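Local coordinates for protein M32 carboxypeptidase (Chitinophagaceae bacterium, PDB 7A03) that probably acts as a metal-dependent carboxypeptidase of the M32 family, trimming single residues from the C-terminal end of peptide substrates, at residues A13-M18 with P279-G284; L92-K97 with F466-T471; M172-F177 with I368-I373; D408-H413 with P420-G425. All coordinates share one frame; numbering follows the deposited sequence.

Interaction 1 of 4, residues A13-M18 with P279-G284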
# COMPACT_ATOMS: atom_id res chain seq x y z
N ALA A 13 -6.35 -29.45 13.95
CA ALA A 13 -6.16 -29.90 12.57
C ALA A 13 -6.29 -28.73 11.59
O ALA A 13 -5.55 -28.65 10.61
CB ALA A 13 -7.13 -31.03 12.23
N TYR A 14 -7.24 -27.82 11.86
CA TYR A 14 -7.33 -26.59 11.08
C TYR A 14 -6.02 -25.80 11.12
O TYR A 14 -5.50 -25.36 10.09
CB TYR A 14 -8.50 -25.75 11.59
CG TYR A 14 -8.41 -24.28 11.27
CD1 TYR A 14 -8.70 -23.81 9.99
CD2 TYR A 14 -8.05 -23.36 12.25
CE1 TYR A 14 -8.63 -22.44 9.69
CE2 TYR A 14 -7.97 -22.01 11.96
CZ TYR A 14 -8.26 -21.55 10.69
OH TYR A 14 -8.17 -20.19 10.43
N LYS A 15 -5.48 -25.61 12.33
CA LYS A 15 -4.23 -24.87 12.47
C LYS A 15 -3.08 -25.55 11.74
O LYS A 15 -2.27 -24.88 11.08
CB LYS A 15 -3.93 -24.67 13.96
CG LYS A 15 -2.80 -23.72 14.28
CD LYS A 15 -2.62 -23.60 15.79
CE LYS A 15 -1.47 -22.67 16.14
NZ LYS A 15 -1.20 -22.70 17.61
N GLN A 16 -3.00 -26.89 11.82
CA GLN A 16 -1.93 -27.61 11.13
C GLN A 16 -2.03 -27.40 9.62
O GLN A 16 -1.03 -27.10 8.96
CB GLN A 16 -2.01 -29.09 11.51
CG GLN A 16 -0.96 -29.97 10.84
CD GLN A 16 -1.40 -30.47 9.48
OE1 GLN A 16 -2.56 -30.86 9.30
NE2 GLN A 16 -0.49 -30.46 8.51
N LYS A 17 -3.24 -27.50 9.07
CA LYS A 17 -3.39 -27.32 7.63
C LYS A 17 -3.02 -25.90 7.21
O LYS A 17 -2.32 -25.70 6.20
CB LYS A 17 -4.82 -27.64 7.20
CG LYS A 17 -5.17 -29.11 7.31
CD LYS A 17 -6.64 -29.33 6.97
CE LYS A 17 -7.01 -30.80 7.08
NZ LYS A 17 -6.26 -31.65 6.12
N MET A 18 -3.49 -24.90 7.97
CA MET A 18 -3.21 -23.52 7.61
C MET A 18 -1.74 -23.20 7.76
O MET A 18 -1.18 -22.42 6.98
CB MET A 18 -4.04 -22.58 8.49
CG MET A 18 -5.54 -22.73 8.32
SD MET A 18 -6.11 -22.60 6.62
CE MET A 18 -5.87 -20.85 6.35
N PRO A 279 1.17 -11.54 15.91
CA PRO A 279 1.53 -12.60 16.87
C PRO A 279 2.03 -13.86 16.18
O PRO A 279 1.40 -14.36 15.24
CB PRO A 279 0.23 -12.85 17.65
CG PRO A 279 -0.87 -12.27 16.81
CD PRO A 279 -0.28 -11.24 15.89
N THR A 280 3.15 -14.39 16.68
CA THR A 280 3.70 -15.62 16.13
C THR A 280 2.77 -16.81 16.34
O THR A 280 2.74 -17.71 15.50
CB THR A 280 5.10 -15.90 16.70
OG1 THR A 280 5.03 -15.92 18.13
CG2 THR A 280 6.06 -14.83 16.27
N GLU A 281 2.00 -16.81 17.43
CA GLU A 281 1.09 -17.93 17.69
C GLU A 281 -0.06 -17.99 16.68
O GLU A 281 -0.72 -19.04 16.58
CB GLU A 281 0.53 -17.86 19.11
CG GLU A 281 0.20 -19.23 19.71
CD GLU A 281 1.39 -20.18 19.72
OE1 GLU A 281 2.53 -19.71 19.94
OE2 GLU A 281 1.18 -21.39 19.51
N GLN A 282 -0.30 -16.90 15.95
CA GLN A 282 -1.34 -16.84 14.94
C GLN A 282 -0.79 -17.00 13.53
O GLN A 282 -1.51 -16.72 12.57
CB GLN A 282 -2.10 -15.52 15.06
CG GLN A 282 -2.92 -15.44 16.30
CD GLN A 282 -4.08 -16.39 16.29
OE1 GLN A 282 -4.86 -16.43 15.32
NE2 GLN A 282 -4.25 -17.15 17.38
N TYR A 283 0.45 -17.45 13.41
CA TYR A 283 1.08 -17.68 12.11
C TYR A 283 0.16 -18.51 11.22
O TYR A 283 -0.33 -19.56 11.62
CB TYR A 283 2.37 -18.44 12.37
CG TYR A 283 3.10 -18.94 11.14
CD1 TYR A 283 3.94 -18.10 10.44
CD2 TYR A 283 2.94 -20.26 10.69
CE1 TYR A 283 4.63 -18.55 9.33
CE2 TYR A 283 3.63 -20.71 9.58
CZ TYR A 283 4.47 -19.85 8.91
OH TYR A 283 5.15 -20.30 7.81
N GLY A 284 -0.08 -18.02 10.00
CA GLY A 284 -0.90 -18.75 9.05
C GLY A 284 -2.40 -18.55 9.19
O GLY A 284 -3.15 -19.03 8.34
O HOH W 1 -2.26 -20.05 5.87
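M18 and G284 bring the two backbones together, their CA atoms 5.5 Å apart, where the loop 279-284 runs up to the flank of helix 9-37 after a short 3-10 turn at T280 and E281. G284 has a positive phi (84°), and a CB there would jam against the carbonyl oxygen before it and press on M18 O, consistent with a glycine at this tight spot. One water ties the two backbones together by donating to both M18 O and G284 O, at 2.8 Å from each. The M18 side chain lies beside the same carbonyl: its CB is 3.7 Å from G284 O, and the bends at chi2 and chi3 fold the chain back so that CE also comes within 3.8 Å of that oxygen. Earlier in the loop stands E281, and K15 reaches to it from the helix fully extended, CG anti to the backbone N (chi1 -170°), and sets its NZ 3.3 Å from OE2 of E281, a salt bridge whose hydrogen bond is weak. The two side chains cross at about a right angle, E281 being bent at chi2, and CE of K15 passes E281 O at 3.7 Å. Y283 is anchored to the same helix through D23, N26 and Q19, while Y14 packs against helix 82-100. The loop that leaves helix 258-277, which carries an HExxH sequence like that of zinc peptidases, is thereby fastened to the N-terminal helix by a shared water at G284 and, at the exposed E281, by a long ion pair that probably contributes only modestly.

Interaction 2 of 4, residues L92-K97 with F466-T471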
# COMPACT_ATOMS: atom_id res chain seq x y z
N LEU A 92 -13.16 -19.49 6.36
CA LEU A 92 -14.27 -20.00 5.56
C LEU A 92 -14.65 -19.02 4.45
O LEU A 92 -14.94 -19.44 3.33
CB LEU A 92 -15.48 -20.30 6.46
CG LEU A 92 -16.68 -20.97 5.81
CD1 LEU A 92 -16.29 -22.29 5.18
CD2 LEU A 92 -17.78 -21.19 6.83
N GLU A 93 -14.67 -17.72 4.75
CA GLU A 93 -14.90 -16.74 3.68
C GLU A 93 -13.83 -16.84 2.60
O GLU A 93 -14.14 -16.89 1.39
CB GLU A 93 -14.94 -15.33 4.28
CG GLU A 93 -16.21 -15.06 5.06
CD GLU A 93 -16.20 -13.72 5.76
OE1 GLU A 93 -15.32 -12.88 5.45
OE2 GLU A 93 -17.07 -13.50 6.63
N ASP A 94 -12.55 -16.83 3.01
CA ASP A 94 -11.42 -16.97 2.10
C ASP A 94 -11.56 -18.22 1.24
O ASP A 94 -11.26 -18.21 0.04
CB ASP A 94 -10.10 -17.05 2.89
CG ASP A 94 -9.76 -15.75 3.63
OD1 ASP A 94 -10.36 -14.70 3.35
OD2 ASP A 94 -8.86 -15.78 4.51
N TYR A 95 -12.02 -19.32 1.85
CA TYR A 95 -12.11 -20.60 1.16
C TYR A 95 -13.25 -20.60 0.15
O TYR A 95 -13.08 -21.05 -0.99
CB TYR A 95 -12.29 -21.70 2.20
CG TYR A 95 -12.42 -23.11 1.65
CD1 TYR A 95 -13.67 -23.64 1.32
CD2 TYR A 95 -11.30 -23.92 1.51
CE1 TYR A 95 -13.78 -24.94 0.83
CE2 TYR A 95 -11.41 -25.23 1.03
CZ TYR A 95 -12.65 -25.72 0.69
OH TYR A 95 -12.74 -27.01 0.22
N ASP A 96 -14.42 -20.08 0.54
CA ASP A 96 -15.60 -20.15 -0.32
C ASP A 96 -15.47 -19.22 -1.52
O ASP A 96 -16.03 -19.50 -2.60
CB ASP A 96 -16.86 -19.82 0.47
CG ASP A 96 -17.32 -20.97 1.35
OD1 ASP A 96 -16.95 -22.13 1.07
OD2 ASP A 96 -18.06 -20.70 2.32
N LYS A 97 -14.76 -18.11 -1.34
CA LYS A 97 -14.51 -17.21 -2.47
C LYS A 97 -14.03 -17.98 -3.69
O LYS A 97 -14.59 -17.84 -4.79
CB LYS A 97 -13.51 -16.13 -2.04
CG LYS A 97 -13.59 -14.87 -2.87
CD LYS A 97 -12.28 -14.65 -3.57
CE LYS A 97 -12.50 -13.96 -4.89
NZ LYS A 97 -11.26 -13.77 -5.70
N PHE A 466 -3.73 -7.43 16.41
CA PHE A 466 -5.05 -7.97 16.16
C PHE A 466 -5.18 -8.70 14.83
O PHE A 466 -6.20 -9.37 14.62
CB PHE A 466 -6.09 -6.86 16.24
CG PHE A 466 -6.14 -6.19 17.58
CD1 PHE A 466 -6.55 -6.90 18.69
CD2 PHE A 466 -5.73 -4.89 17.74
CE1 PHE A 466 -6.57 -6.31 19.93
CE2 PHE A 466 -5.76 -4.29 18.98
CZ PHE A 466 -6.19 -5.00 20.08
N GLY A 467 -4.20 -8.60 13.95
CA GLY A 467 -4.34 -9.21 12.65
C GLY A 467 -5.62 -8.75 11.96
O GLY A 467 -5.93 -7.55 11.91
N ARG A 468 -6.37 -9.71 11.44
CA ARG A 468 -7.64 -9.44 10.77
C ARG A 468 -8.85 -9.49 11.69
O ARG A 468 -9.98 -9.48 11.18
CB ARG A 468 -7.85 -10.42 9.61
CG ARG A 468 -6.97 -10.13 8.40
CD ARG A 468 -6.94 -11.32 7.43
NE ARG A 468 -8.27 -11.58 6.86
CZ ARG A 468 -8.59 -12.67 6.18
NH1 ARG A 468 -7.69 -13.63 5.98
NH2 ARG A 468 -9.82 -12.81 5.71
N PHE A 469 -8.66 -9.54 13.01
CA PHE A 469 -9.80 -9.70 13.91
C PHE A 469 -10.87 -8.63 13.69
O PHE A 469 -12.07 -8.93 13.66
CB PHE A 469 -9.34 -9.71 15.37
CG PHE A 469 -10.45 -10.03 16.35
CD1 PHE A 469 -11.29 -9.03 16.83
CD2 PHE A 469 -10.68 -11.33 16.76
CE1 PHE A 469 -12.32 -9.33 17.71
CE2 PHE A 469 -11.70 -11.64 17.64
CZ PHE A 469 -12.53 -10.64 18.12
N TYR A 470 -10.45 -7.39 13.52
CA TYR A 470 -11.35 -6.29 13.20
C TYR A 470 -11.21 -5.92 11.73
O TYR A 470 -10.11 -5.89 11.18
CB TYR A 470 -11.00 -5.06 14.04
CG TYR A 470 -11.02 -5.27 15.54
CD1 TYR A 470 -12.22 -5.31 16.24
CD2 TYR A 470 -9.84 -5.40 16.26
CE1 TYR A 470 -12.24 -5.49 17.61
CE2 TYR A 470 -9.85 -5.59 17.63
CZ TYR A 470 -11.06 -5.62 18.30
OH TYR A 470 -11.07 -5.81 19.67
N THR A 471 -12.33 -5.59 11.09
CA THR A 471 -12.24 -4.99 9.78
C THR A 471 -11.65 -3.58 9.91
O THR A 471 -11.52 -3.03 11.01
CB THR A 471 -13.61 -4.88 9.12
OG1 THR A 471 -14.35 -3.81 9.72
CG2 THR A 471 -14.40 -6.18 9.26
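R468 grips D94 end-on, presenting its two terminal nitrogens to the two carboxylate oxygens. NH1 of R468 donates to OD2 of D94 at 2.9 Å, nearly straight at 165°, lying on the syn lone pair of that oxygen, which itself sits in the guanidinium plane. NH2 of R468 meets OD1 of D94 at 3.1 Å, also from the syn side but somewhat tilted out of both planes, and makes a weak second bond to OD2 at 3.3 Å. Carboxylate and guanidinium planes are 29° apart, so this is a slightly twisted bidentate salt bridge, and the twist falls mostly on the NH2 limb. The two side chains come from opposite directions and span a wide gap, the CA atoms of D94 and R468 being 12.1 Å apart. A bend at chi3 (63°) turns the otherwise stretched arginine so that its end faces the aspartate. In this mainly helical M32 peptidase, the bridge joins the second half of helix 82-100 to the loop between helices 453-462 and 472-480. Within that loop a type II' beta turn runs from F466 to F469, closed by F469 N to F466 O at 2.9 Å, with G467 taking the positive phi of its second position, and the loop ends at T471, the N-cap of the following helix. R468 is further placed by backbone bonding to P286, and its NH1 has a second acidic partner in E289. On the helix side F62 packs against D94, while the neighbouring E93 is engaged by K166.

Interaction 3 of 4, residues M172-F177 with I368-I373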
# COMPACT_ATOMS: atom_id res chain seq x y z
N MET A 172 -19.28 4.83 -0.26
CA MET A 172 -18.24 5.31 0.65
C MET A 172 -17.14 6.05 -0.09
O MET A 172 -16.73 7.15 0.30
CB MET A 172 -17.68 4.09 1.40
CG MET A 172 -16.33 4.30 2.06
SD MET A 172 -15.52 2.71 2.33
CE MET A 172 -14.08 3.23 3.27
N LEU A 173 -16.66 5.47 -1.19
CA LEU A 173 -15.55 6.07 -1.92
C LEU A 173 -15.98 7.31 -2.71
O LEU A 173 -15.20 8.25 -2.86
CB LEU A 173 -14.88 5.03 -2.82
CG LEU A 173 -14.06 3.99 -2.04
CD1 LEU A 173 -13.42 2.95 -2.96
CD2 LEU A 173 -12.98 4.69 -1.24
N ASP A 174 -17.21 7.34 -3.22
CA ASP A 174 -17.70 8.55 -3.87
C ASP A 174 -17.71 9.70 -2.88
O ASP A 174 -17.30 10.82 -3.21
CB ASP A 174 -19.11 8.34 -4.41
CG ASP A 174 -19.13 7.65 -5.77
OD1 ASP A 174 -18.05 7.37 -6.35
OD2 ASP A 174 -20.26 7.41 -6.25
N THR A 175 -18.18 9.44 -1.66
CA THR A 175 -18.17 10.49 -0.65
C THR A 175 -16.75 10.97 -0.36
O THR A 175 -16.47 12.18 -0.35
CB THR A 175 -18.86 9.97 0.61
OG1 THR A 175 -20.24 9.73 0.32
CG2 THR A 175 -18.73 10.96 1.78
N ILE A 176 -15.83 10.02 -0.14
CA ILE A 176 -14.45 10.41 0.16
C ILE A 176 -13.82 11.19 -0.98
O ILE A 176 -13.15 12.21 -0.76
CB ILE A 176 -13.62 9.17 0.55
CG1 ILE A 176 -14.03 8.70 1.94
CG2 ILE A 176 -12.14 9.50 0.54
CD1 ILE A 176 -13.56 7.32 2.30
N PHE A 177 -14.00 10.73 -2.22
CA PHE A 177 -13.31 11.39 -3.32
C PHE A 177 -13.96 12.71 -3.71
O PHE A 177 -13.27 13.60 -4.21
CB PHE A 177 -13.12 10.45 -4.52
CG PHE A 177 -12.06 9.41 -4.31
CD1 PHE A 177 -10.72 9.77 -4.14
CD2 PHE A 177 -12.39 8.07 -4.27
CE1 PHE A 177 -9.74 8.80 -3.93
CE2 PHE A 177 -11.40 7.09 -4.06
CZ PHE A 177 -10.07 7.47 -3.90
N ILE A 368 -12.23 6.07 -13.46
CA ILE A 368 -12.10 5.32 -14.70
C ILE A 368 -12.47 3.87 -14.46
O ILE A 368 -13.27 3.29 -15.20
CB ILE A 368 -10.69 5.50 -15.29
CG1 ILE A 368 -10.58 6.87 -15.95
CG2 ILE A 368 -10.37 4.36 -16.26
CD1 ILE A 368 -9.18 7.23 -16.34
N GLU A 369 -11.96 3.29 -13.37
CA GLU A 369 -12.27 1.89 -13.13
C GLU A 369 -13.76 1.73 -12.93
O GLU A 369 -14.37 0.80 -13.49
CB GLU A 369 -11.50 1.33 -11.94
CG GLU A 369 -10.07 1.03 -12.27
CD GLU A 369 -9.32 0.43 -11.12
OE1 GLU A 369 -9.97 0.06 -10.12
OE2 GLU A 369 -8.09 0.32 -11.22
N LYS A 370 -14.37 2.68 -12.23
CA LYS A 370 -15.79 2.56 -11.92
C LYS A 370 -16.59 2.59 -13.21
O LYS A 370 -17.58 1.85 -13.34
CB LYS A 370 -16.20 3.68 -10.97
CG LYS A 370 -17.66 3.63 -10.54
CD LYS A 370 -17.99 4.74 -9.54
CE LYS A 370 -17.45 6.08 -10.00
NZ LYS A 370 -18.05 7.21 -9.25
N GLY A 371 -16.14 3.38 -14.19
CA GLY A 371 -16.83 3.44 -15.46
C GLY A 371 -16.53 2.25 -16.34
O GLY A 371 -17.40 1.81 -17.09
N LEU A 372 -15.31 1.72 -16.26
CA LEU A 372 -14.99 0.55 -17.07
C LEU A 372 -15.81 -0.64 -16.63
O LEU A 372 -16.29 -1.43 -17.47
CB LEU A 372 -13.50 0.23 -16.98
CG LEU A 372 -12.53 1.20 -17.68
CD1 LEU A 372 -11.10 0.83 -17.36
CD2 LEU A 372 -12.75 1.21 -19.19
N ILE A 373 -16.02 -0.77 -15.33
CA ILE A 373 -16.68 -1.96 -14.79
C ILE A 373 -18.20 -1.85 -14.88
O ILE A 373 -18.89 -2.87 -15.02
CB ILE A 373 -16.17 -2.25 -13.37
CG1 ILE A 373 -14.65 -2.49 -13.42
CG2 ILE A 373 -16.87 -3.45 -12.78
CD1 ILE A 373 -14.24 -3.65 -14.33
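K370 starts with CG anti to its backbone N (chi1 -178°), runs straight through chi2 and then bends at chi3 (47°), a turn that swings NZ round to D174; the aspartate, with CG anti to its carbonyl carbon, brings its carboxylate toward the lysine. NZ of K370 donates to OD1 of D174 at 2.9 Å, a salt bridge that meets the oxygen on its syn side but 23° out of the carboxylate plane. OD2 of D174 stays farther off, 3.7 Å from NZ of K370, so the grip is one-sided. The aliphatic part of the lysine touches little: CE of K370 comes to 3.9 Å from OD1 of D174. Helix 170-192 and helix 358-374 are thus linked at the surface across a CA separation of 10.2 Å at D174 and K370. OD1 also receives the hydroxyl of Y366, one turn back on the lysine's helix, whose ring stacks on F177, and NZ has a second acidic mate in E367. An alanine at D174 is likely to leave K370 leaning on E367 alone among these acids and to deprive the Y366 hydroxyl of its acceptor. The two acids probably hold the lysine in its charged form, the ammonium and the Y366 hydroxyl together probably stabilise the charge on D174, and the small network links the two helices beside their buried packing at L173 and F177.

Interaction 4 of 4, residues D408-H413 with P420-G425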
# COMPACT_ATOMS: atom_id res chain seq x y z
N ASP A 408 1.00 2.75 -15.14
CA ASP A 408 0.83 1.86 -14.00
C ASP A 408 0.50 0.45 -14.48
O ASP A 408 -0.29 0.27 -15.41
CB ASP A 408 -0.26 2.37 -13.05
CG ASP A 408 0.25 3.45 -12.13
OD1 ASP A 408 1.45 3.42 -11.80
OD2 ASP A 408 -0.54 4.33 -11.72
N ILE A 409 1.11 -0.54 -13.82
CA ILE A 409 1.01 -1.94 -14.24
C ILE A 409 -0.26 -2.62 -13.78
O ILE A 409 -0.58 -3.71 -14.28
CB ILE A 409 2.24 -2.70 -13.70
CG1 ILE A 409 2.48 -4.00 -14.48
CG2 ILE A 409 2.10 -2.96 -12.20
CD1 ILE A 409 3.84 -4.65 -14.16
N HIS A 410 -1.03 -1.99 -12.88
CA HIS A 410 -2.07 -2.70 -12.14
C HIS A 410 -3.06 -3.38 -13.07
O HIS A 410 -3.39 -4.56 -12.88
CB HIS A 410 -2.76 -1.74 -11.16
CG HIS A 410 -1.84 -1.17 -10.12
ND1 HIS A 410 -0.71 -0.45 -10.45
CD2 HIS A 410 -1.87 -1.22 -8.77
CE1 HIS A 410 -0.09 -0.08 -9.35
NE2 HIS A 410 -0.78 -0.53 -8.31
N TRP A 411 -3.52 -2.67 -14.10
CA TRP A 411 -4.57 -3.20 -14.96
C TRP A 411 -4.08 -4.42 -15.73
O TRP A 411 -4.84 -5.38 -15.92
CB TRP A 411 -5.07 -2.12 -15.91
CG TRP A 411 -5.83 -1.02 -15.20
CD1 TRP A 411 -6.35 -1.07 -13.95
CD2 TRP A 411 -6.15 0.27 -15.72
NE1 TRP A 411 -6.97 0.12 -13.64
CE2 TRP A 411 -6.87 0.95 -14.72
CE3 TRP A 411 -5.89 0.91 -16.93
CZ2 TRP A 411 -7.34 2.25 -14.90
CZ3 TRP A 411 -6.36 2.20 -17.11
CH2 TRP A 411 -7.07 2.86 -16.10
N SER A 412 -2.82 -4.41 -16.17
CA SER A 412 -2.28 -5.58 -16.87
C SER A 412 -2.22 -6.80 -15.96
O SER A 412 -2.22 -7.93 -16.46
CB SER A 412 -0.91 -5.27 -17.48
OG SER A 412 0.11 -5.24 -16.51
N HIS A 413 -2.19 -6.60 -14.65
CA HIS A 413 -2.19 -7.69 -13.69
C HIS A 413 -3.58 -8.16 -13.33
O HIS A 413 -3.72 -9.14 -12.59
CB HIS A 413 -1.54 -7.24 -12.38
CG HIS A 413 -0.05 -7.18 -12.41
ND1 HIS A 413 0.67 -6.53 -11.43
CD2 HIS A 413 0.86 -7.70 -13.27
CE1 HIS A 413 1.96 -6.64 -11.69
NE2 HIS A 413 2.10 -7.34 -12.80
N PRO A 420 -7.81 2.48 -4.91
CA PRO A 420 -8.33 3.28 -3.78
C PRO A 420 -7.61 3.01 -2.47
O PRO A 420 -7.53 3.92 -1.63
CB PRO A 420 -9.81 2.88 -3.72
CG PRO A 420 -10.14 2.45 -5.10
CD PRO A 420 -8.90 1.77 -5.62
N THR A 421 -7.07 1.79 -2.27
CA THR A 421 -6.43 1.47 -1.00
C THR A 421 -5.27 2.42 -0.70
O THR A 421 -5.04 2.73 0.47
CB THR A 421 -5.99 0.01 -0.93
OG1 THR A 421 -4.98 -0.25 -1.92
CG2 THR A 421 -7.18 -0.91 -1.16
N TYR A 422 -4.56 2.91 -1.72
CA TYR A 422 -3.47 3.84 -1.44
C TYR A 422 -3.99 5.07 -0.71
O TYR A 422 -3.47 5.46 0.35
CB TYR A 422 -2.75 4.26 -2.72
CG TYR A 422 -2.02 3.18 -3.47
CD1 TYR A 422 -0.75 2.75 -3.07
CD2 TYR A 422 -2.57 2.61 -4.61
CE1 TYR A 422 -0.08 1.78 -3.78
CE2 TYR A 422 -1.91 1.63 -5.31
CZ TYR A 422 -0.67 1.22 -4.89
OH TYR A 422 0.00 0.24 -5.61
N SER A 423 -5.07 5.67 -1.24
CA SER A 423 -5.63 6.84 -0.59
C SER A 423 -6.22 6.49 0.76
O SER A 423 -6.04 7.23 1.72
CB SER A 423 -6.69 7.54 -1.44
OG SER A 423 -6.06 8.19 -2.53
N LEU A 424 -6.88 5.33 0.85
CA LEU A 424 -7.43 4.95 2.15
C LEU A 424 -6.30 4.88 3.17
O LEU A 424 -6.45 5.38 4.30
CB LEU A 424 -8.15 3.60 2.04
CG LEU A 424 -9.45 3.56 1.22
CD1 LEU A 424 -10.02 2.14 1.16
CD2 LEU A 424 -10.47 4.52 1.81
N GLY A 425 -5.15 4.34 2.76
CA GLY A 425 -4.04 4.25 3.68
C GLY A 425 -3.67 5.61 4.21
O GLY A 425 -3.58 5.83 5.42
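The hydrogen bond between H410 and Y422 is what joins the two segments: NE2 of H410 lies 2.9 Å from OH of Y422, almost straight at 168°, and either group could be the donor. The hydroxyl lies in the imidazole plane and NE2 at the edge of the phenol ring. As an aromatic pair the two rings meet rim to rim, centroids 6.0 Å apart and planes at 69°, without either covering the other's face. CG stands anti to the carbonyl carbon in both (chi1 -61° for H410), which sends each ring out to meet the other from the opposite direction. The contact joins the loop between helices 382-394 and 420-439 to the first turns of the latter, about 8 Å from the chain's centre in this helical M32 fold. Y422 lies near the HExxH motif of helix 258-277, the probable zinc site of such peptidases, though no metal is bound to its histidines here. Replacing H410 by a leucine would probably leave the Y422 hydroxyl without this partner and its ring freer to turn. Among other ring contacts, Y418 meets H410 edge-to-face, F419 adjoins its ring, and R350 makes a cation-pi contact with Y422. A glycerol, probably from the crystallisation liquor, lies about 4 Å from the H410 side chain and hydrogen-bonds to ND1 of H413.

Interactions 1 and 2 lie on the same side of the chain's centre, their centres 14 Å apart; interactions 3 and 4 form a second pair at 13 Å, and interaction 1 lies 37 Å from interaction 3. Along the chain, interactions 1 and 2 alternate their segments, whereas interactions 3 and 4 follow one another inside the loop closed by interaction 2. The latter pair touches directly: W411 NE1 lies 2.7 Å from OE2 of E369, probably hydrogen-bonded, and L173 packs on P420 and L424. Helices 9-37 and 82-100 are thus tied to distant loops, while helices 170-192, 358-374 and 420-439 pack together, joining remote parts of one helical fold.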